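Local coordinates for protein putative sarcosine dimethylglycine methyltransferase (Galdieria sulphuraria, PDB 2O57) that probably transfers methyl groups from S-adenosylmethionine to sarcosine and dimethylglycine, at residues A[73-77]-A[78-82]; A[128-131]-A[132-136]; A[154-157]-A[158-161]. All coordinates share one frame; numbering follows the deposited sequence.

Contact 1: residues A[73-77]-A[78-82]; sequences ELAMT and GVLQR
Gly78 turns the chain out of helix 59-76 with a positive phi of 86°, yet Gly78 N still donates to Ala75 O at 3.0 Å. This is a helix C-terminus with glycine as the first non-helical residue. A CB at these backbone angles would collide with Thr77 O. The bond to Ala75 O is fairly straight (161°). Water 1 uses the same oxygen: it donates to Ala75 O and accepts from Leu80 N. Leu80 is the centre of an inverse gamma turn. Val79 and Leu80 pack back on Leu74. Leu74 puts CD1 against Val79 CG2 (3.8 Å), since its chi1 of -158° sets CG beside the carbonyl carbon. Its CB meets Leu80 CD1 (3.8 Å), and Leu74 CD2 meets Leu80 CD2 (3.9 Å). Both partners cross it at about a right angle. Phe153 and Val182 of the sheet cover this cluster. Cutting Leu74 back to an alanine keeps CB against Leu80 CD1, but is likely to open a gap beside Val79 CG2 and Leu80 CD2. Thr77 closes the last turn: OG1 donates to Leu74 O (2.8 Å) in the carbonyl plane, and Val79 CG2 lies 3.4 Å from that same OG1.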
loop_
_atom_site.group_PDB
_atom_site.type_symbol
_atom_site.label_atom_id
_atom_site.label_comp_id
_atom_site.label_asym_id
_atom_site.label_seq_id
_atom_site.Cartn_x
_atom_site.Cartn_y
_atom_site.Cartn_z
ATOM N N GLU A 73 3.241 -5.197 7.687
ATOM C CA GLU A 73 2.905 -5.919 6.459
ATOM C C GLU A 73 3.663 -7.257 6.493
ATOM O O GLU A 73 3.073 -8.308 6.308
ATOM C CB GLU A 73 3.255 -5.094 5.199
ATOM C CG GLU A 73 2.432 -3.763 5.055
ATOM C CD GLU A 73 1.005 -3.979 4.623
ATOM O OE1 GLU A 73 0.657 -5.112 4.200
ATOM O OE2 GLU A 73 0.217 -3.025 4.691
ATOM N N LEU A 74 4.956 -7.201 6.795
ATOM C CA LEU A 74 5.782 -8.388 6.896
ATOM C C LEU A 74 5.272 -9.358 7.979
ATOM O O LEU A 74 5.248 -10.566 7.769
ATOM C CB LEU A 74 7.223 -7.983 7.192
ATOM C CG LEU A 74 8.352 -8.954 6.859
ATOM C CD1 LEU A 74 8.218 -9.537 5.446
ATOM C CD2 LEU A 74 9.699 -8.193 6.990
ATOM N N ALA A 75 4.883 -8.831 9.138
ATOM C CA ALA A 75 4.399 -9.674 10.249
ATOM C C ALA A 75 3.144 -10.485 9.877
ATOM O O ALA A 75 2.977 -11.653 10.306
ATOM C CB ALA A 75 4.146 -8.828 11.505
HETATM N N MSE A 76 2.266 -9.865 9.071
HETATM C CA MSE A 76 1.030 -10.533 8.608
HETATM C C MSE A 76 1.350 -11.785 7.777
HETATM O O MSE A 76 0.514 -12.679 7.677
HETATM C CB MSE A 76 0.125 -9.562 7.802
HETATM C CG MSE A 76 -0.431 -8.388 8.624
HETATM SE SE MSE A 76 -1.727 -8.996 9.896
HETATM C CE MSE A 76 -3.310 -8.913 8.772
ATOM N N THR A 77 2.553 -11.873 7.199
ATOM C CA THR A 77 2.921 -13.084 6.420
ATOM C C THR A 77 3.417 -14.252 7.288
ATOM O O THR A 77 3.675 -15.336 6.755
ATOM C CB THR A 77 3.993 -12.790 5.300
ATOM O OG1 THR A 77 5.291 -12.609 5.895
ATOM C CG2 THR A 77 3.583 -11.557 4.429
ATOM N N GLY A 78 3.550 -14.041 8.603
ATOM C CA GLY A 78 4.030 -15.091 9.504
ATOM C C GLY A 78 5.532 -15.256 9.674
ATOM O O GLY A 78 5.952 -16.027 10.529
ATOM N N VAL A 79 6.343 -14.504 8.926
ATOM C CA VAL A 79 7.804 -14.750 8.911
ATOM C C VAL A 79 8.554 -14.166 10.102
ATOM O O VAL A 79 9.701 -14.587 10.373
ATOM C CB VAL A 79 8.526 -14.278 7.611
ATOM C CG1 VAL A 79 8.071 -15.117 6.375
ATOM C CG2 VAL A 79 8.369 -12.757 7.383
ATOM N N LEU A 80 7.933 -13.253 10.844
ATOM C CA LEU A 80 8.663 -12.536 11.909
ATOM C C LEU A 80 8.567 -13.228 13.296
ATOM O O LEU A 80 8.255 -12.626 14.328
ATOM C CB LEU A 80 8.324 -11.025 11.920
ATOM C CG LEU A 80 8.589 -10.200 10.626
ATOM C CD1 LEU A 80 8.153 -8.713 10.793
ATOM C CD2 LEU A 80 10.044 -10.268 10.269
ATOM N N GLN A 81 8.833 -14.526 13.291
ATOM C CA GLN A 81 8.859 -15.327 14.510
ATOM C C GLN A 81 10.146 -15.008 15.272
ATOM O O GLN A 81 11.131 -14.562 14.672
ATOM C CB GLN A 81 8.782 -16.822 14.147
ATOM C CG GLN A 81 7.577 -17.200 13.267
ATOM C CD GLN A 81 6.242 -17.014 13.990
ATOM O OE1 GLN A 81 6.135 -17.280 15.197
ATOM N NE2 GLN A 81 5.211 -16.578 13.257
ATOM N N ARG A 82 10.143 -15.220 16.590
ATOM C CA ARG A 82 11.363 -15.139 17.379
ATOM C C ARG A 82 12.405 -16.056 16.762
ATOM O O ARG A 82 12.092 -17.177 16.361
ATOM C CB ARG A 82 11.122 -15.596 18.825
ATOM C CG ARG A 82 10.037 -14.814 19.544
ATOM C CD ARG A 82 10.204 -14.892 21.070
ATOM N NE ARG A 82 11.280 -14.010 21.529
ATOM C CZ ARG A 82 11.232 -12.673 21.488
ATOM N NH1 ARG A 82 10.165 -12.040 20.994
ATOM N NH2 ARG A 82 12.264 -11.962 21.932
HETATM O O HOH W 1 5.119 -12.826 11.713
#

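Contact 2: residues A[128-131]-A[132-136]; sequences AGLA and DNITV
A type I beta turn over residues 130-133 leads the chain from helix 115-128 into strand 134-138, with Leu130 O as its acceptor. Asn133 N donates to that oxygen at 2.9 Å. Ile134 N adds a second bond to Leu130 O at 3.0 Å, but this one is weak. One carbonyl thus holds both the end of the turn and the first residue of the strand. Ile134 has CG1 anti to its carbonyl carbon (chi1 -51°), which carries CD1 back to Leu130 CB at 4.0 Å. This is the only apolar side-chain pair between the two segments. On the way Ile134 CG1 passes Leu130 O at 3.8 Å.

The helix itself ends in a Schellman motif, with Gly129 at positive phi and two bonds back into the last turn. The strand that follows is the outermost parallel strand of a Rossmann-type methyltransferase sheet. It pairs with strand 107-112, and Asn133 and Thr135 share backbone bonds with Ile108. Ile134 also packs on Arg98 and Val101 of helix 95-104, so it fills the layer between sheet and helix. On the exposed part of the turn, water 2 joins the two segments. It donates to Gly129 O at 2.9 Å and accepts from Asp132 N at 2.9 Å. Ala131 O and Ile134 O, both acceptors, lie 3.3 Å apart.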
loop_
_atom_site.group_PDB
_atom_site.type_symbol
_atom_site.label_atom_id
_atom_site.label_comp_id
_atom_site.label_asym_id
_atom_site.label_seq_id
_atom_site.Cartn_x
_atom_site.Cartn_y
_atom_site.Cartn_z
ATOM N N ALA A 128 24.166 -1.207 22.195
ATOM C CA ALA A 128 22.772 -1.612 22.429
ATOM C C ALA A 128 22.682 -2.956 23.151
ATOM O O ALA A 128 21.639 -3.300 23.692
ATOM C CB ALA A 128 22.005 -1.676 21.100
ATOM N N GLY A 129 23.774 -3.707 23.141
ATOM C CA GLY A 129 23.755 -5.072 23.642
ATOM C C GLY A 129 23.023 -5.978 22.665
ATOM O O GLY A 129 22.429 -6.960 23.072
ATOM N N LEU A 130 23.068 -5.657 21.366
ATOM C CA LEU A 130 22.348 -6.465 20.371
ATOM C C LEU A 130 23.256 -7.240 19.413
ATOM O O LEU A 130 22.806 -7.761 18.369
ATOM C CB LEU A 130 21.365 -5.574 19.581
ATOM C CG LEU A 130 20.263 -4.861 20.398
ATOM C CD1 LEU A 130 19.503 -3.818 19.527
ATOM C CD2 LEU A 130 19.269 -5.889 21.028
ATOM N N ALA A 131 24.538 -7.324 19.767
ATOM C CA ALA A 131 25.532 -7.870 18.851
ATOM C C ALA A 131 25.383 -9.389 18.621
ATOM O O ALA A 131 25.837 -9.910 17.603
ATOM C CB ALA A 131 26.919 -7.517 19.318
ATOM N N ASP A 132 24.730 -10.099 19.544
ATOM C CA ASP A 132 24.422 -11.513 19.298
ATOM C C ASP A 132 23.285 -11.694 18.291
ATOM O O ASP A 132 23.114 -12.785 17.779
ATOM C CB ASP A 132 24.052 -12.229 20.585
ATOM C CG ASP A 132 25.196 -12.252 21.592
ATOM O OD1 ASP A 132 26.381 -12.241 21.175
ATOM O OD2 ASP A 132 24.885 -12.276 22.800
ATOM N N ASN A 133 22.500 -10.643 18.034
ATOM C CA ASN A 133 21.378 -10.754 17.101
ATOM C C ASN A 133 21.611 -10.094 15.766
ATOM O O ASN A 133 20.916 -10.406 14.796
ATOM C CB ASN A 133 20.061 -10.216 17.706
ATOM C CG ASN A 133 19.377 -11.224 18.658
ATOM O OD1 ASN A 133 18.256 -11.719 18.384
ATOM N ND2 ASN A 133 20.043 -11.522 19.776
ATOM N N ILE A 134 22.581 -9.182 15.702
ATOM C CA ILE A 134 22.824 -8.435 14.457
ATOM C C ILE A 134 24.277 -8.598 13.995
ATOM O O ILE A 134 25.220 -8.318 14.750
ATOM C CB ILE A 134 22.464 -6.918 14.584
ATOM C CG1 ILE A 134 21.044 -6.724 15.153
ATOM C CG2 ILE A 134 22.606 -6.199 13.195
ATOM C CD1 ILE A 134 20.763 -5.260 15.612
ATOM N N THR A 135 24.448 -9.062 12.760
ATOM C CA THR A 135 25.774 -9.112 12.177
ATOM C C THR A 135 25.857 -8.116 11.049
ATOM O O THR A 135 24.866 -7.833 10.392
ATOM C CB THR A 135 26.164 -10.514 11.671
ATOM O OG1 THR A 135 25.389 -10.805 10.506
ATOM C CG2 THR A 135 25.893 -11.549 12.704
ATOM N N VAL A 136 27.032 -7.568 10.811
ATOM C CA VAL A 136 27.152 -6.573 9.774
ATOM C C VAL A 136 28.205 -7.095 8.804
ATOM O O VAL A 136 29.351 -7.353 9.203
ATOM C CB VAL A 136 27.616 -5.175 10.339
ATOM C CG1 VAL A 136 27.679 -4.144 9.219
ATOM C CG2 VAL A 136 26.681 -4.665 11.444
HETATM O O HOH W 2 23.553 -9.491 22.085
#

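Contact 3: residues A[154-157]-A[158-161]; sequences IWSQ and DAFL
Ser156, Gln157 and Asp158 carry this contact, where strand 151-157 ends and the chain turns toward helix 166-176. Ser156 meets the second segment directly. Its OG is anti to the backbone N (chi1 -175°), which brings it to Phe160 CE1 at 3.4 Å and Ala159 CB at 3.6 Å. It approaches the Phe160 ring obliquely. Water 3 donates to Ser156 OG at 2.9 Å and accepts from Phe160 N at 3.1 Å, so it ties strand to turn, while Ser156 OG is also bonded to Leu89 O of the neighbouring strand.

CB of Gln157 points away from the turn overall but still lies 3.5 Å from Asp158 N. Beyond CG the chain is extended. Gln157 OE1 takes a weak bond from Trp155 NE1 at 2.9 Å. The bond of NE2 to Asp67 OD1, with weaker help from Trp155 NE1, probably sets which way the amide is turned. Asp158 has positive phi (62°), and this bend sets its CB close to Gln157 O at 3.2 Å. Its carboxylate leaves the contact: OD1 is bonded to Thr186 OG1 and Trp286 NE1, OD2 to Val47 N.

The turn lies at the C-terminal end of a central parallel strand, and Ala159 touches what is probably the glycine-rich cofactor loop. In Rossmann-type methyltransferases this end of the sheet carries the binding site. The two segments share no direct hydrogen bond. The polar groups are instead met by water and by surrounding chain, so the shape of the turn probably depends on neighbouring strands and loops.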
loop_
_atom_site.group_PDB
_atom_site.type_symbol
_atom_site.label_atom_id
_atom_site.label_comp_id
_atom_site.label_asym_id
_atom_site.label_seq_id
_atom_site.Cartn_x
_atom_site.Cartn_y
_atom_site.Cartn_z
ATOM N N ILE A 154 13.780 -11.055 3.825
ATOM C CA ILE A 154 14.627 -9.953 3.382
ATOM C C ILE A 154 13.849 -8.633 3.556
ATOM O O ILE A 154 12.641 -8.527 3.225
ATOM C CB ILE A 154 15.076 -10.083 1.903
ATOM C CG1 ILE A 154 15.948 -11.307 1.730
ATOM C CG2 ILE A 154 15.821 -8.774 1.410
ATOM C CD1 ILE A 154 16.284 -11.679 0.215
ATOM N N TRP A 155 14.569 -7.622 4.034
ATOM C CA TRP A 155 14.040 -6.284 4.246
ATOM C C TRP A 155 14.973 -5.375 3.486
ATOM O O TRP A 155 16.219 -5.493 3.633
ATOM C CB TRP A 155 14.140 -5.980 5.738
ATOM C CG TRP A 155 13.849 -4.550 6.231
ATOM C CD1 TRP A 155 14.704 -3.468 6.220
ATOM C CD2 TRP A 155 12.646 -4.100 6.870
ATOM N NE1 TRP A 155 14.107 -2.372 6.826
ATOM C CE2 TRP A 155 12.843 -2.730 7.228
ATOM C CE3 TRP A 155 11.428 -4.723 7.192
ATOM C CZ2 TRP A 155 11.856 -1.970 7.886
ATOM C CZ3 TRP A 155 10.430 -3.969 7.846
ATOM C CH2 TRP A 155 10.670 -2.606 8.209
ATOM N N SER A 156 14.417 -4.481 2.664
ATOM C CA SER A 156 15.279 -3.510 1.967
ATOM C C SER A 156 14.526 -2.198 1.762
ATOM O O SER A 156 13.552 -2.147 1.017
ATOM C CB SER A 156 15.729 -4.099 0.623
ATOM O OG SER A 156 16.645 -3.231 -0.022
ATOM N N GLN A 157 14.997 -1.130 2.372
ATOM C CA GLN A 157 14.320 0.165 2.279
ATOM C C GLN A 157 15.140 1.156 1.466
ATOM O O GLN A 157 16.244 1.570 1.891
ATOM C CB GLN A 157 14.085 0.727 3.670
ATOM C CG GLN A 157 12.986 0.012 4.433
ATOM C CD GLN A 157 12.864 0.578 5.850
ATOM O OE1 GLN A 157 13.813 0.548 6.631
ATOM N NE2 GLN A 157 11.711 1.089 6.172
ATOM N N ASP A 158 14.614 1.469 0.282
ATOM C CA ASP A 158 15.129 2.530 -0.614
ATOM C C ASP A 158 16.557 2.272 -1.094
ATOM O O ASP A 158 17.274 3.196 -1.433
ATOM C CB ASP A 158 15.030 3.908 0.074
ATOM C CG ASP A 158 13.587 4.244 0.505
ATOM O OD1 ASP A 158 12.639 3.549 0.049
ATOM O OD2 ASP A 158 13.424 5.211 1.274
ATOM N N ALA A 159 16.949 1.010 -1.133
ATOM C CA ALA A 159 18.317 0.648 -1.536
ATOM C C ALA A 159 18.450 0.234 -3.003
ATOM O O ALA A 159 19.529 0.377 -3.588
ATOM C CB ALA A 159 18.820 -0.468 -0.648
ATOM N N PHE A 160 17.403 -0.367 -3.569
ATOM C CA PHE A 160 17.472 -0.945 -4.939
ATOM C C PHE A 160 17.607 0.178 -5.983
ATOM O O PHE A 160 18.161 -0.047 -7.061
ATOM C CB PHE A 160 16.199 -1.758 -5.251
ATOM C CG PHE A 160 16.136 -3.162 -4.627
ATOM C CD1 PHE A 160 16.914 -3.544 -3.513
ATOM C CD2 PHE A 160 15.280 -4.109 -5.185
ATOM C CE1 PHE A 160 16.803 -4.839 -2.960
ATOM C CE2 PHE A 160 15.167 -5.388 -4.652
ATOM C CZ PHE A 160 15.943 -5.759 -3.527
ATOM N N LEU A 161 17.130 1.382 -5.638
ATOM C CA LEU A 161 17.219 2.573 -6.503
ATOM C C LEU A 161 18.586 2.701 -7.197
ATOM O O LEU A 161 18.649 2.963 -8.402
ATOM C CB LEU A 161 16.905 3.878 -5.706
ATOM C CG LEU A 161 17.088 5.245 -6.407
ATOM C CD1 LEU A 161 16.117 5.373 -7.545
ATOM C CD2 LEU A 161 16.871 6.404 -5.455
HETATM O O HOH W 3 15.226 -1.185 -1.582
#

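Contact 1 and contact 3 touch: Leu74 CD2 packs on Trp155 CE3 at 3.9 Å, although their centres are about 18 Å apart. Helix 59-76 thus lies against strand 151-157, whose end forms contact 3. Contact 2 stands apart. Its centre is about 20 Å from each of the others, and its nearest atoms are about 7 Å from contact 1 and about 11 Å from contact 3. Contacts 1 and 2 lie at the N-terminal ends of parallel strands 85-89 and 134-138, whereas contact 3 reaches the C-terminal end of its strand. That is probably the cofactor end. The centre of contact 3 lies about 4 Å from the centre of the chain.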